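Local structure of cadherin-related family member 2 (Mus musculus, 5CYX) at residues D97-I102 and G135-V140; A187-G192 and P198-S203. The protein probably mediates calcium-dependent adhesion between neighbouring microvilli of epithelial cells, its extracellular cadherin repeats forming heterophilic complexes with CDHR5. All blocks are in the same frame, centred on the assembly; numbering follows the deposited sequence.

Contact 1 of 2, residues D97-I102 and G135-V140. With CA (calcium ion), chain C; CA (calcium ion), chain D; CA (calcium ion), chain B.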
ATOM      1  N   ASP A  97      -8.650   3.026 -32.068  1.00 47.60           N
ATOM      2  CA  ASP A  97      -8.306   1.945 -31.176  1.00 47.47           C
ATOM      3  C   ASP A  97      -9.590   1.293 -30.644  1.00 46.05           C
ATOM      4  O   ASP A  97     -10.577   2.004 -30.315  1.00 42.89           O
ATOM      5  CB  ASP A  97      -7.453   2.458 -29.982  1.00 47.65           C
ATOM      6  CG  ASP A  97      -6.793   1.312 -29.182  1.00 48.81           C
ATOM      7  OD1 ASP A  97      -6.624   0.180 -29.718  1.00 46.89           O
ATOM      8  OD2 ASP A  97      -6.493   1.540 -27.980  1.00 49.15           O
ATOM      9  N   ARG A  98      -9.581  -0.044 -30.602  1.00 45.08           N
ATOM     10  CA  ARG A  98     -10.649  -0.797 -29.853  1.00 45.68           C
ATOM     11  C   ARG A  98      -9.971  -1.836 -28.922  1.00 44.81           C
ATOM     12  O   ARG A  98      -8.752  -2.201 -29.109  1.00 42.92           O
ATOM     13  CB  ARG A  98     -11.608  -1.443 -30.824  1.00 47.55           C
ATOM     14  CG  ARG A  98     -12.444  -0.468 -31.638  1.00 48.52           C
ATOM     15  CD  ARG A  98     -13.637  -0.033 -30.832  1.00 50.70           C
ATOM     16  NE  ARG A  98     -14.450   0.962 -31.511  1.00 52.41           N
ATOM     17  CZ  ARG A  98     -14.248   2.268 -31.507  1.00 53.77           C
ATOM     18  NH1 ARG A  98     -15.094   3.053 -32.143  1.00 55.34           N
ATOM     19  NH2 ARG A  98     -13.216   2.819 -30.887  1.00 56.04           N
ATOM     20  N   ASN A  99     -10.697  -2.279 -27.898  1.00 42.78           N
ATOM     21  CA  ASN A  99     -10.130  -3.193 -26.932  1.00 43.35           C
ATOM     22  C   ASN A  99     -10.079  -4.646 -27.455  1.00 44.75           C
ATOM     23  O   ASN A  99     -10.902  -5.502 -27.037  1.00 45.14           O
ATOM     24  CB  ASN A  99     -10.857  -3.121 -25.615  1.00 43.05           C
ATOM     25  CG  ASN A  99     -10.110  -3.760 -24.509  1.00 42.89           C
ATOM     26  OD1 ASN A  99      -8.948  -4.135 -24.658  1.00 43.97           O
ATOM     27  ND2 ASN A  99     -10.768  -3.925 -23.401  1.00 42.24           N
ATOM     28  N   ASP A 100      -9.114  -4.900 -28.348  1.00 45.06           N
ATOM     29  CA  ASP A 100      -8.884  -6.240 -28.910  1.00 46.51           C
ATOM     30  C   ASP A 100      -7.600  -6.846 -28.370  1.00 47.18           C
ATOM     31  O   ASP A 100      -7.217  -7.885 -28.850  1.00 46.20           O
ATOM     32  CB  ASP A 100      -8.793  -6.182 -30.456  1.00 46.66           C
ATOM     33  CG  ASP A 100      -7.674  -5.185 -30.953  1.00 48.13           C
ATOM     34  OD1 ASP A 100      -7.159  -4.367 -30.169  1.00 46.30           O
ATOM     35  OD2 ASP A 100      -7.264  -5.253 -32.110  1.00 49.22           O
ATOM     36  N   ASN A 101      -6.874  -6.204 -27.435  1.00 49.52           N
ATOM     37  CA  ASN A 101      -5.726  -6.943 -26.848  1.00 49.97           C
ATOM     38  C   ASN A 101      -5.944  -7.271 -25.381  1.00 49.04           C
ATOM     39  O   ASN A 101      -6.703  -6.559 -24.711  1.00 45.26           O
ATOM     40  CB  ASN A 101      -4.408  -6.225 -27.055  1.00 50.13           C
ATOM     41  CG  ASN A 101      -3.933  -6.297 -28.479  1.00 51.07           C
ATOM     42  OD1 ASN A 101      -3.405  -7.332 -28.920  1.00 53.06           O
ATOM     43  ND2 ASN A 101      -4.115  -5.231 -29.212  1.00 50.71           N
ATOM     44  N   ILE A 102      -5.334  -8.393 -24.939  1.00 49.10           N
ATOM     45  CA  ILE A 102      -5.327  -8.789 -23.522  1.00 49.87           C
ATOM     46  C   ILE A 102      -4.014  -8.449 -22.769  1.00 49.96           C
ATOM     47  O   ILE A 102      -2.930  -8.330 -23.386  1.00 51.71           O
ATOM     48  CB  ILE A 102      -5.628 -10.272 -23.277  1.00 51.53           C
ATOM     49  CG1 ILE A 102      -4.529 -11.192 -23.883  1.00 52.01           C
ATOM     50  CG2 ILE A 102      -6.965 -10.689 -23.897  1.00 53.00           C
ATOM     51  CD1 ILE A 102      -4.740 -12.653 -23.527  1.00 52.76           C
ATOM     52  N   GLY A 135      -5.202   3.884 -23.757  1.00 44.57           N
ATOM     53  CA  GLY A 135      -6.319   4.334 -22.949  1.00 44.44           C
ATOM     54  C   GLY A 135      -6.712   3.257 -21.943  1.00 43.45           C
ATOM     55  O   GLY A 135      -5.892   2.387 -21.579  1.00 41.87           O
ATOM     56  N   THR A 136      -7.941   3.345 -21.431  1.00 43.29           N
ATOM     57  CA  THR A 136      -8.355   2.425 -20.372  1.00 43.01           C
ATOM     58  C   THR A 136      -8.321   1.003 -20.899  1.00 42.65           C
ATOM     59  O   THR A 136      -8.189   0.073 -20.135  1.00 42.65           O
ATOM     60  CB  THR A 136      -9.753   2.734 -19.800  1.00 43.12           C
ATOM     61  OG1 THR A 136     -10.690   2.658 -20.859  1.00 42.89           O
ATOM     62  CG2 THR A 136      -9.775   4.217 -19.213  1.00 44.06           C
ATOM     63  N   ALA A 137      -8.465   0.835 -22.199  1.00 43.28           N
ATOM     64  CA  ALA A 137      -8.317  -0.495 -22.791  1.00 43.62           C
ATOM     65  C   ALA A 137      -6.929  -1.069 -22.619  1.00 43.74           C
ATOM     66  O   ALA A 137      -6.711  -2.298 -22.836  1.00 43.03           O
ATOM     67  CB  ALA A 137      -8.646  -0.435 -24.260  1.00 44.23           C
ATOM     68  N   GLY A 138      -5.952  -0.192 -22.344  1.00 43.78           N
ATOM     69  CA  GLY A 138      -4.588  -0.611 -22.108  1.00 44.52           C
ATOM     70  C   GLY A 138      -4.119  -0.593 -20.670  1.00 45.20           C
ATOM     71  O   GLY A 138      -3.003  -0.966 -20.389  1.00 46.28           O
ATOM     72  N   LEU A 139      -4.979  -0.192 -19.753  1.00 45.92           N
ATOM     73  CA  LEU A 139      -4.598   0.139 -18.400  1.00 46.25           C
ATOM     74  C   LEU A 139      -4.890  -1.094 -17.527  1.00 46.45           C
ATOM     75  O   LEU A 139      -6.095  -1.459 -17.287  1.00 44.88           O
ATOM     76  CB  LEU A 139      -5.451   1.323 -17.927  1.00 47.05           C
ATOM     77  CG  LEU A 139      -5.066   1.954 -16.592  1.00 47.57           C
ATOM     78  CD1 LEU A 139      -3.604   2.427 -16.632  1.00 47.95           C
ATOM     79  CD2 LEU A 139      -5.988   3.132 -16.308  1.00 48.58           C
ATOM     80  N   VAL A 140      -3.801  -1.691 -17.035  1.00 46.37           N
ATOM     81  CA  VAL A 140      -3.824  -2.969 -16.373  1.00 47.42           C
ATOM     82  C   VAL A 140      -4.127  -2.879 -14.860  1.00 47.87           C
ATOM     83  O   VAL A 140      -3.588  -2.030 -14.165  1.00 47.65           O
ATOM     84  CB  VAL A 140      -2.512  -3.729 -16.641  1.00 48.06           C
ATOM     85  CG1 VAL A 140      -2.605  -5.133 -16.077  1.00 47.55           C
ATOM     86  CG2 VAL A 140      -2.265  -3.795 -18.150  1.00 48.68           C
TER
HETATM   87 CA    CA C1002      -6.478  -2.119 -29.974  1.00 42.79          CA
HETATM   88 CA    CA D1003      -6.831  -4.433 -23.767  1.00 41.43          CA
HETATM   89 CA    CA B1001      -5.535  -4.408 -33.133  1.00 77.23          CA
HETATM   90  O   HOH W   1      -4.350  -6.378 -32.250  1.00 57.28           O
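A chi1 of -165° sets CG of Asn99 opposite its backbone N and brings the amide alongside Ala137, with OD1 nearly eclipsed with CA about the CB–CG bond (chi2 9°). This places Asn99 CG over the methyl group, 3.6 Å from Ala137 CB, and delivers the oxygen to the metal: Asn99 OD1 binds the calcium ion of chain D at 2.3 Å. From the other segment the backbone oxygen Ala137 O reaches the same ion, also at 2.3 Å. The two oxygens, Asn99 OD1 and Ala137 O, lie 3.4 Å apart as fellow ligands, so the calcium joins two acceptors that have no hydrogen bond between them. The other end of the amide is held as well, since Asn99 ND2 donates to the carbonyl of Lys199, which fixes the rotation of the group. Asn101 O, Asp131, Asp133 and Asp189 complete the shell. The chain holds the first three extracellular cadherin repeats; residues 97-101 are the DXNDN linker between the first and second, and 135-140 belongs to a loop of the second, so the calcium ties the linker to the domain that follows. Further along the linker, Asp100 has CG between its backbone N and carbonyl carbon (chi1 56°), which folds the carboxylate back over its own backbone: Asp100 OD1 meets the same chain C calcium as Arg98 O, at 2.4 Å, while Asp100 OD2 reaches that of chain B at 2.2 Å. Asp97 OD1 also joins the chain C ion, where Glu18 and Glu69 come from the first repeat and Asp133 from the second. In the opposing loop, the bond from Gly138 N to Gly135 O, 2.7 Å long, closes a turn that carries Ala137, while Thr136 packs against Thr136 of a second subunit.

Contact 2 of 2, residues A187-G192 and P198-S203. With CA (calcium ion), chain D.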
ATOM      1  N   ALA A 187      -4.794 -10.482 -14.510  1.00 49.43           N
ATOM      2  CA  ALA A 187      -4.688  -9.086 -14.847  1.00 50.40           C
ATOM      3  C   ALA A 187      -5.783  -8.812 -15.852  1.00 50.24           C
ATOM      4  O   ALA A 187      -5.928  -9.586 -16.783  1.00 50.66           O
ATOM      5  CB  ALA A 187      -3.293  -8.767 -15.430  1.00 49.96           C
ATOM      6  N   CYS A 188      -6.567  -7.755 -15.630  1.00 49.91           N
ATOM      7  CA  CYS A 188      -7.530  -7.284 -16.616  1.00 51.14           C
ATOM      8  C   CYS A 188      -7.200  -5.858 -17.017  1.00 49.67           C
ATOM      9  O   CYS A 188      -6.481  -5.149 -16.309  1.00 50.40           O
ATOM     10  CB  CYS A 188      -8.967  -7.350 -16.083  1.00 54.54           C
ATOM     11  SG  CYS A 188      -9.397  -8.987 -15.433  1.00 59.73           S
ATOM     12  N   ASP A 189      -7.718  -5.431 -18.155  1.00 47.75           N
ATOM     13  CA  ASP A 189      -7.626  -4.046 -18.484  1.00 47.26           C
ATOM     14  C   ASP A 189      -8.812  -3.347 -17.769  1.00 46.55           C
ATOM     15  O   ASP A 189      -9.655  -3.999 -17.096  1.00 46.55           O
ATOM     16  CB  ASP A 189      -7.537  -3.800 -20.004  1.00 47.57           C
ATOM     17  CG  ASP A 189      -8.684  -4.395 -20.779  1.00 48.42           C
ATOM     18  OD1 ASP A 189      -9.805  -4.408 -20.251  1.00 48.33           O
ATOM     19  OD2 ASP A 189      -8.456  -4.890 -21.922  1.00 49.32           O
ATOM     20  N   SER A 190      -8.906  -2.061 -17.979  1.00 45.77           N
ATOM     21  CA  SER A 190      -9.877  -1.210 -17.299  1.00 45.65           C
ATOM     22  C   SER A 190     -11.067  -0.925 -18.254  1.00 46.70           C
ATOM     23  O   SER A 190     -11.831  -0.022 -18.057  1.00 46.60           O
ATOM     24  CB  SER A 190      -9.186   0.088 -16.839  1.00 45.62           C
ATOM     25  OG  SER A 190      -8.026  -0.164 -16.048  1.00 44.13           O
ATOM     26  N   GLY A 191     -11.232  -1.745 -19.297  1.00 47.78           N
ATOM     27  CA  GLY A 191     -12.355  -1.636 -20.200  1.00 48.61           C
ATOM     28  C   GLY A 191     -12.147  -0.644 -21.320  1.00 49.56           C
ATOM     29  O   GLY A 191     -11.216   0.208 -21.315  1.00 49.52           O
ATOM     30  N   GLY A 192     -13.057  -0.762 -22.264  1.00 50.67           N
ATOM     31  CA  GLY A 192     -13.050  -0.082 -23.557  1.00 51.50           C
ATOM     32  C   GLY A 192     -14.238  -0.644 -24.364  1.00 52.24           C
ATOM     33  O   GLY A 192     -15.244  -1.083 -23.789  1.00 52.79           O
ATOM     34  N   PRO A 198     -19.263  -2.175 -24.482  1.00 55.24           N
ATOM     35  CA  PRO A 198     -18.221  -2.325 -23.500  1.00 53.81           C
ATOM     36  C   PRO A 198     -17.562  -3.688 -23.553  1.00 52.32           C
ATOM     37  O   PRO A 198     -18.206  -4.647 -23.847  1.00 50.94           O
ATOM     38  CB  PRO A 198     -18.937  -2.135 -22.172  1.00 54.79           C
ATOM     39  CG  PRO A 198     -20.032  -1.205 -22.495  1.00 56.77           C
ATOM     40  CD  PRO A 198     -20.483  -1.609 -23.879  1.00 57.26           C
ATOM     41  N   LYS A 199     -16.266  -3.708 -23.299  1.00 50.95           N
ATOM     42  CA  LYS A 199     -15.479  -4.916 -23.322  1.00 50.63           C
ATOM     43  C   LYS A 199     -14.299  -4.723 -22.378  1.00 49.96           C
ATOM     44  O   LYS A 199     -13.606  -3.669 -22.426  1.00 48.46           O
ATOM     45  CB  LYS A 199     -15.008  -5.186 -24.740  1.00 51.01           C
ATOM     46  CG  LYS A 199     -14.100  -6.405 -24.877  1.00 51.37           C
ATOM     47  CD  LYS A 199     -14.898  -7.689 -24.574  1.00 52.15           C
ATOM     48  CE  LYS A 199     -14.065  -8.940 -24.823  1.00 52.81           C
ATOM     49  NZ  LYS A 199     -14.836 -10.145 -24.422  1.00 54.32           N
ATOM     50  N   THR A 200     -14.129  -5.679 -21.467  1.00 49.85           N
ATOM     51  CA  THR A 200     -12.957  -5.732 -20.585  1.00 49.63           C
ATOM     52  C   THR A 200     -12.235  -7.012 -20.939  1.00 49.61           C
ATOM     53  O   THR A 200     -12.892  -8.040 -21.083  1.00 49.46           O
ATOM     54  CB  THR A 200     -13.383  -5.774 -19.110  1.00 50.35           C
ATOM     55  OG1 THR A 200     -14.005  -4.525 -18.728  1.00 51.07           O
ATOM     56  CG2 THR A 200     -12.172  -6.068 -18.196  1.00 49.54           C
ATOM     57  N   GLN A 201     -10.902  -6.980 -21.075  1.00 49.60           N
ATOM     58  CA  GLN A 201     -10.151  -8.241 -21.377  1.00 50.15           C
ATOM     59  C   GLN A 201      -9.343  -8.699 -20.186  1.00 51.21           C
ATOM     60  O   GLN A 201      -8.807  -7.857 -19.452  1.00 49.23           O
ATOM     61  CB  GLN A 201      -9.228  -8.045 -22.559  1.00 49.44           C
ATOM     62  CG  GLN A 201      -9.916  -7.571 -23.828  1.00 49.50           C
ATOM     63  CD  GLN A 201     -10.420  -8.698 -24.697  1.00 49.99           C
ATOM     64  OE1 GLN A 201     -10.394  -9.871 -24.310  1.00 50.26           O
ATOM     65  NE2 GLN A 201     -10.880  -8.351 -25.883  1.00 50.10           N
ATOM     66  N   CYS A 202      -9.244 -10.022 -19.997  1.00 54.06           N
ATOM     67  CA  CYS A 202      -8.473 -10.612 -18.872  1.00 56.19           C
ATOM     68  C   CYS A 202      -7.344 -11.550 -19.357  1.00 55.36           C
ATOM     69  O   CYS A 202      -7.389 -12.078 -20.451  1.00 55.67           O
ATOM     70  CB  CYS A 202      -9.410 -11.304 -17.848  1.00 59.60           C
ATOM     71  SG  CYS A 202     -10.518 -10.167 -16.900  1.00 66.09           S
ATOM     72  N   SER A 203      -6.297 -11.686 -18.557  1.00 53.81           N
ATOM     73  CA  SER A 203      -5.188 -12.551 -18.899  1.00 53.50           C
ATOM     74  C   SER A 203      -5.530 -13.986 -18.631  1.00 54.34           C
ATOM     75  O   SER A 203      -6.531 -14.286 -18.001  1.00 52.75           O
ATOM     76  CB  SER A 203      -4.001 -12.242 -18.017  1.00 52.60           C
ATOM     77  OG  SER A 203      -4.284 -12.650 -16.692  1.00 51.73           O
TER
HETATM   78 CA    CA D1003      -6.831  -4.433 -23.767  1.00 41.43          CA
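Asp189 OD1 is gripped by two backbone amides on opposite faces of its carboxylate plane. Gln201 N donates from across the contact at 2.9 Å to Asp189 OD1, and Gly191 N, two residues after Asp189, donates to the same atom at 3.2 Å, which makes an Asx turn. The two donors, one out of the plane on each face, restrain the rotation of the carboxylate, while the other oxygen, Asp189 OD2, binds the calcium ion of chain D at 2.5 Å. A chi1 of 56° bends the group back beside its own backbone, where it runs alongside Gln201; Asp189 OD2 lies 3.3 Å from Gln201 CB, and the Asp189 carboxylate and the Gln201 side-chain amide are turned 83° apart. The Gln201 side chain then bends away, and NE2 donates to the carbonyl of Asn99. The backbones of the two residues are also paired, Asp189 N donating to Gln201 O at 3.0 Å. One residue back, the disulfide Cys188–Cys202, with a torsion of 96° about its S–S bond, joins the segments covalently. Beyond it Ala187 is held twice by Ser203: Ala187 N donates to Ser203 OG at 3.1 Å, and Ser203 N donates to Ala187 O at 2.8 Å. At the far end Lys199 N donates to Gly192 O within the small hairpin of strands 192-194 and 197-199. In the second cadherin repeat, Ala187 and Cys188 belong to strand 180-189, which lies between strands 206-213 and 140-148 in its sheet; Ala187 packs on Val140 and Cys188 on Phe143 of the latter strand.

How the contacts relate
Contacts 1 and 2 lie about 7 Å apart, centre to centre, and share the calcium ion of chain D. The few residues that touch in contact 1 are buried, and they meet mainly through the metal, without a hydrogen bond between the segments. Contact 2 is only partly buried and more extensive, combining backbone pairing, a disulfide and a carboxylate that faces both protein and calcium. Contact 1 spans the boundary between repeats, whereas contact 2 stays within one. Further links run directly between them: Leu139 O and Ser190 OG lie 2.6 Å apart, probably hydrogen-bonded, and Thr136 OG1 is probably hydrogen-bonded to Gly191 O.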